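Local coordinates for protein dimethylsulfoniopropionate lyase (PDB 4B29) that probably cleaves dimethylsulfoniopropionate, releasing dimethyl sulfide, as a zinc-binding lyase of the cupin fold, at residues A47-P52 against Q130-T135; R99-E104 against F115-L120; L151-Y156 against L203-G208. One frame throughout, in Å; residues are numbered along the deposited sequence. Where two conformers were deposited one is given.

Contact 1: residues A47-P52 against Q130-T135; sequences AFATWP and QSLRVT. With EDO (1,2-ethanediol), chain F.
L132 and A49 make the closest approach between the two segments, where the chain leaving helix 43-48 crosses the entry to strand 133-139 of the cupin sheet. The contact is apolar, and its dense part centres on the L132 side chain. One methyl branch, CD1, lies 3.6 Å from CB of A49, while the other, CD2, meets CD of P52 at 3.8 Å. With CG anti to the backbone N (chi1 -172°), the leucine reaches across the gap at about a right angle to the proline ring. Packing thins around W51, whose CE3 and CZ3 stay 4.5 Å from L132 CD2 and V134 CG2 respectively; its indole also packs on L32, A35 and R36 of helix 24-41 and meets the ring of H39. P52 CD lies over one face of that indole, offset toward the rim. A49, the first residue past the helix end, is tied back to H39 through its carbonyl. No hydrogen bond joins the segments directly. On the exposed side S131 CB meets CB of P52 at 3.9 Å, and one water links the two backbones, donating to T50 O at 2.6 Å and to S131 O at 3.2 Å.

Contact 2: residues R99-E104 against F115-L120; sequences RHSYTE and FGWFEL
R99 and W117 meet through both backbone and side chain. A single antiparallel bridge joins them as a hydrogen-bonded pair, with R99 N to W117 O at 2.8 Å and W117 N to R99 O at 3.0 Å. Above this bridge CB of R99 sits over the face of the five-membered ring of the indole, 3.7 Å from its centroid, a CH-pi contact. The indole is brought under the arginine by a chi1 of 66°, which sets CG between the backbone N and the carbonyl carbon. From there the arginine chain runs on, extended from CG to NE, so that CD passes the six-membered ring and the guanidinium stands nearly perpendicular to the indole, the two planes 85° apart, with W117 CH2 at its edge. NH1 of R99 then forms a salt bridge with OE1 of E119 at 3.1 Å, using the anti lone pair of that oxygen. At the pyrrole edge of the indole, NE1 donates to S101 OG at 3.0 Å in a bent bond, the hydroxyl lying 25° out of the ring plane. H100 O approaches the rim of the F115 ring, 3.4 Å from CE1.

Further out, S124 OG bonds to the same OE1 of E119, while R99 NE pairs with E97 and NH2 with S124 O. H100 NE2 is bonded to L112 O and through a water to F115 O. The loop before helix 104-107 is thereby fastened to strand 115-122. The arginine's charge is probably balanced by E97 and E119, and it would favour the ionised form of E119.

Contact 3: residues L151-Y156 against L203-G208; sequences LPEELY and LWRGAG. With ZN (zinc ion), chain J; PO4 (phosphate ion), chain B; EDO (1,2-ethanediol), chain F.
E154 and W204 form an unusual pair, because a zinc-binding carboxylate lies over an indole face. With CG anti to the backbone N (chi1 152°) and the chain extended, E154 carries OE1 to zinc at 2.0 Å, while OE2 sits over the rim of the W204 ring, 3.2 Å from CZ2. Both side chains project from one face of the sheet as an antiparallel non-hydrogen-bonded pair; L155 and L203 flank them as a hydrogen-bonded pair on the other face, with L155 N to L203 O at 2.7 Å. E153 grips R205: OE1 takes NE at 2.7 Å, in the guanidinium plane, and NH2 more weakly. The ring of P152 rests on G208 O, 3.4 Å from CG.

H150 and H189 complete the protein ligands of zinc, and H183 bonds to OE1 of E154. A phosphate, probably from the crystallisation liquor, binds the metal through O4 at 1.9 Å and accepts from Y156 OH through O3 at 2.6 Å; Y145 OH and H148 NE2 also bond to it. This cupin pocket thus pairs a cationic centre with polar groups on its wall, consistent with holding an anion such as a substrate carboxylate.

All three contacts reach the same mixed sheet, in which strand 133-139 lies between strands 115-122 and 198-205. Contact 1 therefore joins the others: V134 O meets L120 N of contact 2 at 2.8 Å, and, between side chains, T135 OG1 meets W204 NE1 of contact 3 at 2.9 Å. F48 O and R205 NH1, also 2.9 Å apart, add a second tie between contacts 1 and 3, whose centres are about 10 Å apart. Contacts 2 and 3 do not touch, their nearest atoms being about 6 Å apart. Contact 3 supplies one protein ligand of zinc, E154; the side chains of L132 and W117 lie about 10 Å and 9 Å from that of E154.

Contact 1: residues A47-P52 against Q130-T135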
loop_
_atom_site.group_PDB
_atom_site.type_symbol
_atom_site.label_atom_id
_atom_site.label_comp_id
_atom_site.label_asym_id
_atom_site.label_seq_id
_atom_site.Cartn_x
_atom_site.Cartn_y
_atom_site.Cartn_z
ATOM N N ALA A 47 -4.687 -1.092 -16.978
ATOM C CA ALA A 47 -6.114 -0.900 -17.254
ATOM C C ALA A 47 -6.768 0.104 -16.296
ATOM O O ALA A 47 -7.754 0.787 -16.688
ATOM C CB ALA A 47 -6.862 -2.266 -17.174
ATOM N N PHE A 48 -6.281 0.178 -15.061
ATOM C CA PHE A 48 -6.910 0.991 -14.043
ATOM C C PHE A 48 -6.519 2.458 -14.198
ATOM O O PHE A 48 -7.352 3.348 -14.021
ATOM C CB PHE A 48 -6.440 0.485 -12.684
ATOM C CG PHE A 48 -7.146 1.094 -11.475
ATOM C CD1 PHE A 48 -8.382 0.606 -11.030
ATOM C CD2 PHE A 48 -6.512 2.116 -10.761
ATOM C CE1 PHE A 48 -8.968 1.129 -9.837
ATOM C CE2 PHE A 48 -7.083 2.647 -9.572
ATOM C CZ PHE A 48 -8.302 2.138 -9.106
ATOM N N ALA A 49 -5.266 2.697 -14.554
ATOM C CA ALA A 49 -4.782 4.116 -14.674
ATOM C C ALA A 49 -3.544 4.183 -15.529
ATOM O O ALA A 49 -2.681 3.296 -15.446
ATOM C CB ALA A 49 -4.479 4.676 -13.279
ATOM N N THR A 50 -3.424 5.255 -16.326
ATOM C CA THR A 50 -2.183 5.505 -17.031
ATOM C C THR A 50 -1.155 6.052 -16.046
ATOM O O THR A 50 -1.487 6.860 -15.163
ATOM C CB THR A 50 -2.465 6.559 -18.138
ATOM O OG1 THR A 50 -3.447 5.989 -19.008
ATOM C CG2 THR A 50 -1.211 6.831 -18.963
ATOM N N TRP A 51 0.109 5.661 -16.192
ATOM C CA TRP A 51 1.119 6.196 -15.285
ATOM C C TRP A 51 1.329 7.671 -15.612
ATOM O O TRP A 51 1.533 7.974 -16.757
ATOM C CB TRP A 51 2.438 5.467 -15.509
ATOM C CG TRP A 51 3.481 5.827 -14.453
ATOM C CD1 TRP A 51 4.521 6.709 -14.605
ATOM C CD2 TRP A 51 3.544 5.345 -13.124
ATOM N NE1 TRP A 51 5.241 6.784 -13.440
ATOM C CE2 TRP A 51 4.681 5.945 -12.511
ATOM C CE3 TRP A 51 2.773 4.428 -12.377
ATOM C CZ2 TRP A 51 5.054 5.687 -11.192
ATOM C CZ3 TRP A 51 3.171 4.151 -11.047
ATOM C CH2 TRP A 51 4.295 4.794 -10.471
ATOM N N PRO A 52 1.277 8.547 -14.600
ATOM C CA PRO A 52 1.305 10.007 -14.868
ATOM C C PRO A 52 2.666 10.466 -15.431
ATOM O O PRO A 52 3.697 9.915 -15.063
ATOM C CB PRO A 52 1.029 10.627 -13.496
ATOM C CG PRO A 52 1.108 9.548 -12.450
ATOM C CD PRO A 52 1.083 8.199 -13.176
ATOM N N GLN A 130 -1.806 14.895 -9.507
ATOM C CA GLN A 130 -3.249 14.816 -9.299
ATOM C C GLN A 130 -3.857 13.728 -10.195
ATOM O O GLN A 130 -5.070 13.546 -10.139
ATOM C CB GLN A 130 -3.889 16.175 -9.674
ATOM C CG GLN A 130 -3.606 17.243 -8.581
ATOM C CD GLN A 130 -4.367 17.035 -7.295
ATOM O OE1 GLN A 130 -5.438 16.390 -7.271
ATOM N NE2 GLN A 130 -3.867 17.628 -6.195
ATOM N N SER A 131 -3.022 13.026 -10.979
ATOM C CA SER A 131 -3.549 12.065 -11.989
ATOM C C SER A 131 -3.762 10.676 -11.407
ATOM O O SER A 131 -4.598 9.889 -11.936
ATOM C CB SER A 131 -2.611 11.963 -13.182
ATOM O OG SER A 131 -2.557 13.246 -13.830
ATOM N N LEU A 132 -3.105 10.404 -10.289
ATOM C CA LEU A 132 -3.193 9.067 -9.710
ATOM C C LEU A 132 -2.849 9.197 -8.236
ATOM O O LEU A 132 -2.303 10.225 -7.825
ATOM C CB LEU A 132 -2.123 8.220 -10.384
ATOM C CG LEU A 132 -2.153 6.709 -10.073
ATOM C CD1 LEU A 132 -3.633 6.096 -10.129
ATOM C CD2 LEU A 132 -1.176 6.058 -11.057
ATOM N N ARG A 133 -3.190 8.176 -7.452
ATOM C CA ARG A 133 -2.661 8.102 -6.104
ATOM C C ARG A 133 -2.140 6.678 -5.913
ATOM O O ARG A 133 -2.819 5.710 -6.319
ATOM C CB ARG A 133 -3.766 8.439 -5.127
ATOM C CG ARG A 133 -3.382 8.383 -3.708
ATOM C CD ARG A 133 -4.601 8.815 -2.864
ATOM N NE ARG A 133 -4.234 9.090 -1.483
ATOM C CZ ARG A 133 -4.672 8.437 -0.416
ATOM N NH1 ARG A 133 -5.467 7.381 -0.523
ATOM N NH2 ARG A 133 -4.289 8.826 0.772
ATOM N N VAL A 134 -0.935 6.584 -5.357
ATOM C CA VAL A 134 -0.270 5.285 -5.151
ATOM C C VAL A 134 0.105 5.236 -3.674
ATOM O O VAL A 134 0.870 6.069 -3.184
ATOM C CB VAL A 134 1.017 5.184 -5.976
ATOM C CG1 VAL A 134 1.671 3.797 -5.699
ATOM C CG2 VAL A 134 0.754 5.314 -7.449
ATOM N N THR A 135 -0.425 4.248 -2.950
ATOM C CA THR A 135 -0.074 4.082 -1.542
ATOM C C THR A 135 0.554 2.707 -1.312
ATOM O O THR A 135 0.444 1.813 -2.151
ATOM C CB THR A 135 -1.241 4.248 -0.559
ATOM O OG1 THR A 135 -2.261 3.262 -0.842
ATOM C CG2 THR A 135 -1.836 5.647 -0.682
HETATM C C1 EDO F . -2.556 0.256 0.925
HETATM O O1 EDO F . -2.492 -1.110 1.341
HETATM C C2 EDO F . -2.625 1.081 2.182
HETATM O O2 EDO F . -2.901 2.386 1.715
HETATM O O HOH W 1 -3.351 8.569 -14.607
#

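Contact 2: residues R99-E104 against F115-L120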
loop_
_atom_site.group_PDB
_atom_site.type_symbol
_atom_site.label_atom_id
_atom_site.label_comp_id
_atom_site.label_asym_id
_atom_site.label_seq_id
_atom_site.Cartn_x
_atom_site.Cartn_y
_atom_site.Cartn_z
ATOM N N ARG A 99 2.286 6.720 8.082
ATOM C CA ARG A 99 0.976 7.090 8.606
ATOM C C ARG A 99 0.242 5.880 9.207
ATOM O O ARG A 99 0.510 4.716 8.850
ATOM C CB ARG A 99 0.113 7.694 7.468
ATOM C CG ARG A 99 0.839 8.805 6.696
ATOM C CD ARG A 99 0.031 9.332 5.508
ATOM N NE ARG A 99 0.671 10.503 4.894
ATOM C CZ ARG A 99 0.324 11.018 3.711
ATOM N NH1 ARG A 99 -0.694 10.513 3.042
ATOM N NH2 ARG A 99 0.965 12.084 3.224
ATOM N N HIS A 100 -0.697 6.165 10.113
ATOM C CA HIS A 100 -1.480 5.127 10.796
ATOM C C HIS A 100 -2.966 5.220 10.484
ATOM O O HIS A 100 -3.631 4.204 10.251
ATOM C CB HIS A 100 -1.378 5.318 12.309
ATOM C CG HIS A 100 -0.352 4.464 12.962
ATOM N ND1 HIS A 100 0.261 4.828 14.139
ATOM C CD2 HIS A 100 0.140 3.252 12.626
ATOM C CE1 HIS A 100 1.113 3.880 14.484
ATOM N NE2 HIS A 100 1.062 2.920 13.577
ATOM N N SER A 101 -3.524 6.424 10.656
ATOM C CA SER A 101 -4.934 6.637 10.266
ATOM C C SER A 101 -5.872 6.273 11.414
ATOM O O SER A 101 -6.730 7.072 11.750
ATOM C CB SER A 101 -5.395 5.910 8.969
ATOM O OG SER A 101 -4.948 6.537 7.773
ATOM N N TYR A 102 -5.700 5.123 12.041
ATOM C CA TYR A 102 -6.706 4.656 12.996
ATOM C C TYR A 102 -6.238 4.883 14.431
ATOM O O TYR A 102 -5.041 4.963 14.689
ATOM C CB TYR A 102 -7.024 3.165 12.804
ATOM C CG TYR A 102 -7.536 2.879 11.404
ATOM C CD1 TYR A 102 -8.798 3.313 11.017
ATOM C CD2 TYR A 102 -6.749 2.182 10.487
ATOM C CE1 TYR A 102 -9.286 3.075 9.709
ATOM C CE2 TYR A 102 -7.206 1.951 9.170
ATOM C CZ TYR A 102 -8.484 2.363 8.809
ATOM O OH TYR A 102 -8.940 2.095 7.519
ATOM N N THR A 103 -7.210 4.886 15.322
ATOM C CA THR A 103 -6.926 5.056 16.757
ATOM C C THR A 103 -6.678 3.730 17.421
ATOM O O THR A 103 -7.037 2.658 16.893
ATOM C CB THR A 103 -8.085 5.733 17.504
ATOM O OG1 THR A 103 -9.250 4.879 17.528
ATOM C CG2 THR A 103 -8.427 7.054 16.851
ATOM N N GLU A 104 -6.103 3.803 18.624
ATOM C CA GLU A 104 -5.891 2.605 19.414
ATOM C C GLU A 104 -7.215 1.904 19.727
ATOM O O GLU A 104 -7.292 0.670 19.698
ATOM C CB GLU A 104 -5.098 2.934 20.689
ATOM C CG GLU A 104 -4.582 1.661 21.374
ATOM C CD GLU A 104 -3.946 1.916 22.736
ATOM O OE1 GLU A 104 -3.539 3.059 23.027
ATOM O OE2 GLU A 104 -3.845 0.943 23.507
ATOM N N PHE A 115 1.822 -2.301 11.801
ATOM C CA PHE A 115 1.276 -1.926 10.475
ATOM C C PHE A 115 1.587 -0.456 10.243
ATOM O O PHE A 115 1.715 0.341 11.193
ATOM C CB PHE A 115 -0.239 -2.172 10.443
ATOM C CG PHE A 115 -1.042 -1.019 9.864
ATOM C CD1 PHE A 115 -1.489 -0.000 10.707
ATOM C CD2 PHE A 115 -1.313 -0.936 8.487
ATOM C CE1 PHE A 115 -2.251 1.073 10.221
ATOM C CE2 PHE A 115 -2.067 0.172 7.979
ATOM C CZ PHE A 115 -2.526 1.143 8.850
ATOM N N GLY A 116 1.688 -0.072 8.980
ATOM C CA GLY A 116 1.634 1.375 8.674
ATOM C C GLY A 116 1.468 1.524 7.167
ATOM O O GLY A 116 1.481 0.545 6.425
ATOM N N TRP A 117 1.308 2.755 6.714
ATOM C CA TRP A 117 1.189 2.983 5.277
ATOM C C TRP A 117 1.815 4.329 4.927
ATOM O O TRP A 117 2.031 5.177 5.815
ATOM C CB TRP A 117 -0.301 2.992 4.845
ATOM C CG TRP A 117 -1.126 4.121 5.373
ATOM C CD1 TRP A 117 -1.662 4.239 6.612
ATOM C CD2 TRP A 117 -1.509 5.308 4.648
ATOM N NE1 TRP A 117 -2.386 5.430 6.713
ATOM C CE2 TRP A 117 -2.296 6.099 5.520
ATOM C CE3 TRP A 117 -1.267 5.758 3.348
ATOM C CZ2 TRP A 117 -2.859 7.336 5.128
ATOM C CZ3 TRP A 117 -1.814 6.996 2.956
ATOM C CH2 TRP A 117 -2.604 7.757 3.854
ATOM N N PHE A 118 2.046 4.539 3.634
ATOM C CA PHE A 118 2.480 5.863 3.221
ATOM C C PHE A 118 2.007 6.113 1.795
ATOM O O PHE A 118 1.611 5.181 1.069
ATOM C CB PHE A 118 4.004 6.019 3.343
ATOM C CG PHE A 118 4.832 5.161 2.386
ATOM C CD1 PHE A 118 5.208 5.603 1.102
ATOM C CD2 PHE A 118 5.278 3.909 2.802
ATOM C CE1 PHE A 118 6.041 4.806 0.258
ATOM C CE2 PHE A 118 6.114 3.128 1.976
ATOM C CZ PHE A 118 6.477 3.534 0.697
ATOM N N GLU A 119 2.067 7.380 1.372
ATOM C CA GLU A 119 1.615 7.723 0.011
ATOM C C GLU A 119 2.850 7.983 -0.831
ATOM O O GLU A 119 3.600 8.939 -0.585
ATOM C CB GLU A 119 0.721 8.981 0.085
ATOM C CG GLU A 119 0.083 9.385 -1.268
ATOM C CD GLU A 119 -0.857 10.595 -1.100
ATOM O OE1 GLU A 119 -1.185 11.004 0.040
ATOM O OE2 GLU A 119 -1.043 11.285 -2.115
ATOM N N LEU A 120 3.111 7.103 -1.787
ATOM C CA LEU A 120 4.285 7.264 -2.614
ATOM C C LEU A 120 4.084 8.385 -3.616
ATOM O O LEU A 120 4.987 9.222 -3.834
ATOM C CB LEU A 120 4.542 5.941 -3.357
ATOM C CG LEU A 120 5.647 5.961 -4.408
ATOM C CD1 LEU A 120 7.028 6.472 -3.757
ATOM C CD2 LEU A 120 5.789 4.566 -5.062
HETATM O O HOH W 2 3.810 1.579 13.127
#

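Contact 3: residues L151-Y156 against L203-G208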
loop_
_atom_site.group_PDB
_atom_site.type_symbol
_atom_site.label_atom_id
_atom_site.label_comp_id
_atom_site.label_asym_id
_atom_site.label_seq_id
_atom_site.Cartn_x
_atom_site.Cartn_y
_atom_site.Cartn_z
ATOM N N LEU A 151 -15.133 6.196 -0.487
ATOM C CA LEU A 151 -15.726 6.448 -1.799
ATOM C C LEU A 151 -14.821 6.074 -3.030
ATOM O O LEU A 151 -15.294 5.489 -3.972
ATOM C CB LEU A 151 -16.178 7.935 -1.872
ATOM C CG LEU A 151 -16.746 8.383 -3.199
ATOM C CD1 LEU A 151 -18.053 7.630 -3.581
ATOM C CD2 LEU A 151 -17.035 9.917 -3.064
ATOM N N PRO A 152 -13.517 6.464 -3.042
ATOM C CA PRO A 152 -12.714 6.202 -4.243
ATOM C C PRO A 152 -12.526 4.701 -4.481
ATOM O O PRO A 152 -12.573 3.901 -3.521
ATOM C CB PRO A 152 -11.334 6.843 -3.907
ATOM C CG PRO A 152 -11.317 7.068 -2.400
ATOM C CD PRO A 152 -12.810 7.338 -2.079
ATOM N N GLU A 153 -12.418 4.368 -5.741
ATOM C CA GLU A 153 -12.037 2.970 -6.128
ATOM C C GLU A 153 -10.579 2.727 -5.821
ATOM O O GLU A 153 -9.763 3.660 -5.807
ATOM C CB GLU A 153 -12.233 2.811 -7.614
ATOM C CG GLU A 153 -13.761 2.871 -8.008
ATOM C CD GLU A 153 -13.949 2.776 -9.472
ATOM O OE1 GLU A 153 -12.953 2.545 -10.204
ATOM O OE2 GLU A 153 -15.090 2.876 -9.998
ATOM N N GLU A 154 -10.216 1.456 -5.641
ATOM C CA GLU A 154 -8.835 1.143 -5.289
ATOM C C GLU A 154 -8.487 -0.167 -5.968
ATOM O O GLU A 154 -9.354 -1.011 -6.185
ATOM C CB GLU A 154 -8.854 1.004 -3.768
ATOM C CG GLU A 154 -7.924 0.164 -3.151
ATOM C CD GLU A 154 -7.995 0.277 -1.648
ATOM O OE1 GLU A 154 -8.899 -0.291 -1.004
ATOM O OE2 GLU A 154 -7.084 0.857 -1.074
ATOM N N LEU A 155 -7.225 -0.319 -6.336
ATOM C CA LEU A 155 -6.729 -1.579 -6.954
ATOM C C LEU A 155 -5.502 -1.982 -6.143
ATOM O O LEU A 155 -4.443 -1.334 -6.218
ATOM C CB LEU A 155 -6.373 -1.353 -8.427
ATOM C CG LEU A 155 -5.845 -2.617 -9.147
ATOM C CD1 LEU A 155 -6.875 -3.770 -9.118
ATOM C CD2 LEU A 155 -5.459 -2.261 -10.588
ATOM N N TYR A 156 -5.650 -3.044 -5.337
ATOM C CA TYR A 156 -4.520 -3.566 -4.584
ATOM C C TYR A 156 -3.609 -4.405 -5.479
ATOM O O TYR A 156 -4.065 -5.071 -6.409
ATOM C CB TYR A 156 -5.042 -4.561 -3.496
ATOM C CG TYR A 156 -5.080 -3.972 -2.135
ATOM C CD1 TYR A 156 -6.153 -3.130 -1.767
ATOM C CD2 TYR A 156 -4.068 -4.190 -1.218
ATOM C CE1 TYR A 156 -6.209 -2.582 -0.459
ATOM C CE2 TYR A 156 -4.107 -3.659 0.052
ATOM C CZ TYR A 156 -5.155 -2.815 0.412
ATOM O OH TYR A 156 -5.194 -2.304 1.685
ATOM N N LEU A 203 -3.271 1.314 -6.072
ATOM C CA LEU A 203 -3.683 2.508 -6.846
ATOM C C LEU A 203 -5.100 2.934 -6.441
ATOM O O LEU A 203 -5.965 2.094 -6.040
ATOM C CB LEU A 203 -3.766 2.187 -8.336
ATOM C CG LEU A 203 -2.531 1.516 -9.010
ATOM C CD1 LEU A 203 -2.727 1.395 -10.489
ATOM C CD2 LEU A 203 -1.256 2.361 -8.693
ATOM N N TRP A 204 -5.373 4.246 -6.618
ATOM C CA TRP A 204 -6.713 4.770 -6.285
ATOM C C TRP A 204 -7.173 5.661 -7.415
ATOM O O TRP A 204 -6.334 6.315 -8.078
ATOM C CB TRP A 204 -6.646 5.684 -5.036
ATOM C CG TRP A 204 -6.039 5.108 -3.796
ATOM C CD1 TRP A 204 -4.708 4.667 -3.588
ATOM C CD2 TRP A 204 -6.742 4.787 -2.614
ATOM N NE1 TRP A 204 -4.583 4.202 -2.305
ATOM C CE2 TRP A 204 -5.811 4.263 -1.688
ATOM C CE3 TRP A 204 -8.082 4.938 -2.221
ATOM C CZ2 TRP A 204 -6.177 3.852 -0.388
ATOM C CZ3 TRP A 204 -8.450 4.531 -0.891
ATOM C CH2 TRP A 204 -7.499 4.024 -0.008
ATOM N N ARG A 205 -8.480 5.652 -7.670
ATOM C CA ARG A 205 -9.024 6.562 -8.676
ATOM C C ARG A 205 -10.478 6.904 -8.391
ATOM O O ARG A 205 -11.133 6.284 -7.523
ATOM C CB ARG A 205 -8.917 5.975 -10.089
ATOM C CG ARG A 205 -10.034 4.919 -10.329
ATOM C CD ARG A 205 -9.759 4.179 -11.651
ATOM N NE ARG A 205 -10.891 3.232 -11.886
ATOM C CZ ARG A 205 -11.026 2.501 -12.982
ATOM N NH1 ARG A 205 -10.100 2.509 -13.959
ATOM N NH2 ARG A 205 -12.117 1.710 -13.110
ATOM N N GLY A 206 -10.972 7.914 -9.116
ATOM C CA GLY A 206 -12.452 8.103 -9.141
ATOM C C GLY A 206 -12.926 9.218 -8.226
ATOM O O GLY A 206 -12.127 9.960 -7.623
ATOM N N ALA A 207 -14.235 9.312 -8.083
ATOM C CA ALA A 207 -14.831 10.249 -7.104
ATOM C C ALA A 207 -14.259 10.023 -5.728
ATOM O O ALA A 207 -14.059 8.888 -5.269
ATOM C CB ALA A 207 -16.378 10.049 -7.070
ATOM N N GLY A 208 -13.971 11.118 -5.025
ATOM C CA GLY A 208 -13.470 10.958 -3.665
ATOM C C GLY A 208 -11.962 10.668 -3.585
ATOM O O GLY A 208 -11.468 10.430 -2.479
HETATM ZN ZN ZN J . -9.550 0.410 0.733
HETATM P P PO4 B . -7.165 0.437 2.462
HETATM O O1 PO4 B . -6.659 0.885 3.801
HETATM O O2 PO4 B . -6.116 0.852 1.411
HETATM O O3 PO4 B . -7.399 -1.067 2.394
HETATM O O4 PO4 B . -8.462 1.085 2.104
HETATM C C1 EDO F . -2.556 0.256 0.925
HETATM O O1 EDO F . -2.492 -1.110 1.341
HETATM C C2 EDO F . -2.625 1.081 2.182
HETATM O O2 EDO F . -2.901 2.386 1.715
HETATM O O HOH W 3 -15.340 6.525 -6.537
HETATM O O HOH W 4 -15.076 2.605 -12.654
#